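Local coordinates for C381 turret protein (Sulfolobus turreted icosahedral virus, PDB 4IND) that probably builds the turrets of an archaeal icosahedral virus, as five-chain assemblies in which each chain strings together three jelly-roll domains, at residues Asn101-Asn104 with Thr105-Tyr108; Val330-Phe333 with Ile334-Gly337. All blocks are in the same frame, centred on the assembly; numbering follows the deposited sequence. Where two conformers were deposited one is given.

Followed from the N terminus, the chain reaches contact 1 in the first jelly-roll domain, in the loop that leaves strand 94-96 and enters strand 108-110; there Asn103-Met106 closes a tight local turn. That turn faces the second domain, touching strands 155-163 and 168-172. The chain then runs through the whole second domain before contact 2 opens in the third, where strand 328-332 ends and the backbone curls into a single turn over Asp332-Gly337. The two contacts come in series, neither enclosing nor crossing the other, with centres about 53 Å apart on opposite sides of the chain's centre. Contact 1 lies at the junction of two domains of one chain, contact 2 beside a second subunit.

Contact 1 (Asn101-Asn104 with Thr105-Tyr108); sequences NNNN and TMTY
Hydrogen bonds from the side-chain amide of Asn103 hold this bend together. Its OD1 takes two backbone N-H groups: Met106 N, 2.8 Å from Asn103 OD1, comes in the carbonyl plane on a lone pair, while Thr105 N, 3.0 Å from Asn103 OD1, sits above that plane. The other half of the amide points on along the chain, where Asn103 ND2 donates a hydrogen bond to Met106 O at 3.0 Å, close to the amide plane. ND2 also bonds Pro98 O, so the amide is fixed in rotation from both ends. With CG anti to the backbone N (chi1 174°), the Asn103 side chain spans the bend; its bond to Thr105 N makes this an Asx turn in the loop between strands 94-96 and 108-110 of a galactose-binding-like jelly roll. A water bridges the backbone and a hydroxyl, accepting from Asn104 N at 2.8 Å and donating to Thr105 OG1 at 2.9 Å; OG1 is also bonded to Asn166. The carbon atoms of Met106 lie against the amide, with Met106 CB 3.5 Å from Asn103 OD1 and the chain bent at chi3 to bring CE alongside. The Met106 side chain packs on Thr163 and Ile169 of the second domain.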
# COMPACT_ATOMS: atom_id res chain seq x y z
N ASN A 101 10.52 21.36 -17.59
CA ASN A 101 11.53 20.43 -18.08
C ASN A 101 12.03 20.69 -19.49
O ASN A 101 13.23 20.61 -19.74
CB ASN A 101 11.11 18.95 -17.90
CG ASN A 101 11.13 18.52 -16.45
OD1 ASN A 101 12.12 18.73 -15.75
ND2 ASN A 101 10.02 17.93 -15.98
N ASN A 102 11.10 20.99 -20.40
CA ASN A 102 11.42 21.13 -21.81
C ASN A 102 10.79 22.33 -22.52
O ASN A 102 10.85 22.43 -23.73
CB ASN A 102 11.06 19.85 -22.58
CG ASN A 102 11.99 18.69 -22.26
OD1 ASN A 102 11.61 17.73 -21.59
ND2 ASN A 102 13.21 18.76 -22.76
N ASN A 103 10.19 23.25 -21.77
CA ASN A 103 9.51 24.38 -22.40
C ASN A 103 10.46 25.56 -22.56
O ASN A 103 11.27 25.83 -21.67
CB ASN A 103 8.33 24.86 -21.56
CG ASN A 103 7.71 26.14 -22.12
OD1 ASN A 103 7.30 26.17 -23.29
ND2 ASN A 103 7.65 27.18 -21.30
N ASN A 104 10.34 26.27 -23.67
CA ASN A 104 10.95 27.59 -23.76
C ASN A 104 10.14 28.58 -24.59
O ASN A 104 10.68 29.58 -25.08
CB ASN A 104 12.38 27.50 -24.28
CG ASN A 104 12.47 26.82 -25.61
OD1 ASN A 104 11.57 26.91 -26.44
ND2 ASN A 104 13.56 26.10 -25.82
N THR A 105 8.85 28.28 -24.78
CA THR A 105 7.98 29.19 -25.54
C THR A 105 6.71 29.58 -24.78
O THR A 105 6.24 30.70 -24.92
CB THR A 105 7.58 28.62 -26.90
OG1 THR A 105 7.05 27.30 -26.72
CG2 THR A 105 8.78 28.56 -27.84
N MET A 106 6.15 28.66 -24.01
CA MET A 106 4.88 28.94 -23.33
C MET A 106 5.12 29.85 -22.14
O MET A 106 6.16 29.77 -21.49
CB MET A 106 4.18 27.64 -22.91
CG MET A 106 3.83 26.77 -24.12
SD MET A 106 2.84 25.31 -23.74
CE MET A 106 3.87 24.57 -22.50
N THR A 107 4.17 30.74 -21.88
CA THR A 107 4.38 31.80 -20.88
C THR A 107 3.24 31.96 -19.88
O THR A 107 2.10 31.54 -20.13
CB THR A 107 4.54 33.17 -21.57
OG1 THR A 107 3.43 33.42 -22.44
CG2 THR A 107 5.82 33.22 -22.41
N TYR A 108 3.57 32.59 -18.75
CA TYR A 108 2.58 33.16 -17.85
C TYR A 108 2.56 34.66 -18.08
O TYR A 108 3.60 35.28 -18.30
CB TYR A 108 2.96 32.89 -16.40
CG TYR A 108 2.93 31.44 -16.00
CD1 TYR A 108 1.94 30.58 -16.48
CD2 TYR A 108 3.88 30.92 -15.13
CE1 TYR A 108 1.91 29.26 -16.09
CE2 TYR A 108 3.86 29.59 -14.74
CZ TYR A 108 2.86 28.77 -15.22
OH TYR A 108 2.84 27.46 -14.85
O HOH W 1 8.98 25.23 -25.89

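Contact 2 (Val330-Phe333 with Ile334-Gly337); sequences VWDF and IAGG
Asp332 O accepts from Gly336 N at 2.7 Å, an i to i+4 bond that curls the backbone into one helical turn where strand 328-332 ends. Ile334, Ala335 and Gly336 have helical backbone angles, but the next bond of the series, Gly337 N to Phe333 O, is weak at 3.3 Å. Gly337 then leaves the turn with a positive phi of 111°. Phe333 CA adds a CA-H...O contact to Gly337 O.

Among the side chains, Asp332 starts the turn. A chi1 of -176° turns its carboxylate away from its own N and sets OD1 over the two leading amides: Ile334 N, 2.9 Å from Asp332 OD1, meets it nearly head-on to the C-O bond, and Ala335 N, 3.1 Å from Asp332 OD1, comes from above the carboxylate plane. Together with the Asp332 O bond this is an Asx motif. Ala335 CB rests 3.7 Å from Asp332 CG. At the far end Trp331 NE1 reaches Gly337 O at 3.0 Å in a nearly straight bond (171°) lying in the indole plane. The Phe333 ring covers Trp331 CD1 with one face.

Asp332 OD2 is held by Gln315 of the neighbouring strand 311-319, and Val330 and Trp331 form a classic beta bulge opposite Leu316. Phe333 packs inward on strands 295-305 and 311-319, whereas Trp331 makes edge-to-face contacts with Trp344 of its own chain and Phe271 of a second subunit.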
# COMPACT_ATOMS: atom_id res chain seq x y z
N VAL A 330 -6.03 -15.09 -30.44
CA VAL A 330 -6.46 -15.28 -29.05
C VAL A 330 -7.57 -16.35 -28.94
O VAL A 330 -7.86 -16.87 -27.86
CB VAL A 330 -6.92 -13.98 -28.39
CG1 VAL A 330 -5.73 -13.04 -28.17
CG2 VAL A 330 -7.99 -13.30 -29.24
N TRP A 331 -8.20 -16.66 -30.07
CA TRP A 331 -9.12 -17.79 -30.13
C TRP A 331 -9.32 -18.23 -31.56
O TRP A 331 -9.48 -17.41 -32.47
CB TRP A 331 -10.49 -17.48 -29.51
CG TRP A 331 -11.30 -18.72 -29.36
CD1 TRP A 331 -12.36 -19.12 -30.14
CD2 TRP A 331 -11.10 -19.77 -28.40
NE1 TRP A 331 -12.83 -20.33 -29.71
CE2 TRP A 331 -12.07 -20.76 -28.64
CE3 TRP A 331 -10.19 -19.96 -27.35
CZ2 TRP A 331 -12.16 -21.93 -27.88
CZ3 TRP A 331 -10.28 -21.13 -26.59
CH2 TRP A 331 -11.26 -22.09 -26.85
N ASP A 332 -9.31 -19.54 -31.77
CA ASP A 332 -9.52 -20.10 -33.08
C ASP A 332 -10.85 -20.85 -33.03
O ASP A 332 -10.96 -21.87 -32.36
CB ASP A 332 -8.37 -21.03 -33.45
CG ASP A 332 -8.50 -21.58 -34.86
OD1 ASP A 332 -9.64 -21.74 -35.34
OD2 ASP A 332 -7.46 -21.85 -35.49
N PHE A 333 -11.86 -20.33 -33.71
CA PHE A 333 -13.21 -20.90 -33.60
C PHE A 333 -13.35 -22.24 -34.32
O PHE A 333 -14.27 -23.01 -34.04
CB PHE A 333 -14.26 -19.89 -34.10
CG PHE A 333 -14.34 -18.67 -33.25
CD1 PHE A 333 -15.14 -18.65 -32.12
CD2 PHE A 333 -13.60 -17.54 -33.56
CE1 PHE A 333 -15.20 -17.51 -31.31
CE2 PHE A 333 -13.66 -16.40 -32.77
CZ PHE A 333 -14.46 -16.38 -31.64
N ILE A 334 -12.45 -22.51 -35.25
CA ILE A 334 -12.44 -23.81 -35.92
C ILE A 334 -11.79 -24.85 -35.02
O ILE A 334 -12.38 -25.87 -34.70
CB ILE A 334 -11.68 -23.77 -37.26
CG1 ILE A 334 -12.22 -22.66 -38.17
CG2 ILE A 334 -11.72 -25.12 -37.94
CD1 ILE A 334 -13.69 -22.79 -38.49
N ALA A 335 -10.56 -24.57 -34.59
CA ALA A 335 -9.78 -25.50 -33.77
C ALA A 335 -10.32 -25.63 -32.35
O ALA A 335 -10.28 -26.71 -31.76
CB ALA A 335 -8.31 -25.05 -33.74
N GLY A 336 -10.81 -24.52 -31.80
CA GLY A 336 -11.22 -24.49 -30.40
C GLY A 336 -12.71 -24.62 -30.14
O GLY A 336 -13.11 -24.93 -29.02
N GLY A 337 -13.54 -24.39 -31.16
CA GLY A 337 -14.98 -24.43 -30.98
C GLY A 337 -15.62 -23.06 -31.10
O GLY A 337 -14.94 -22.04 -31.02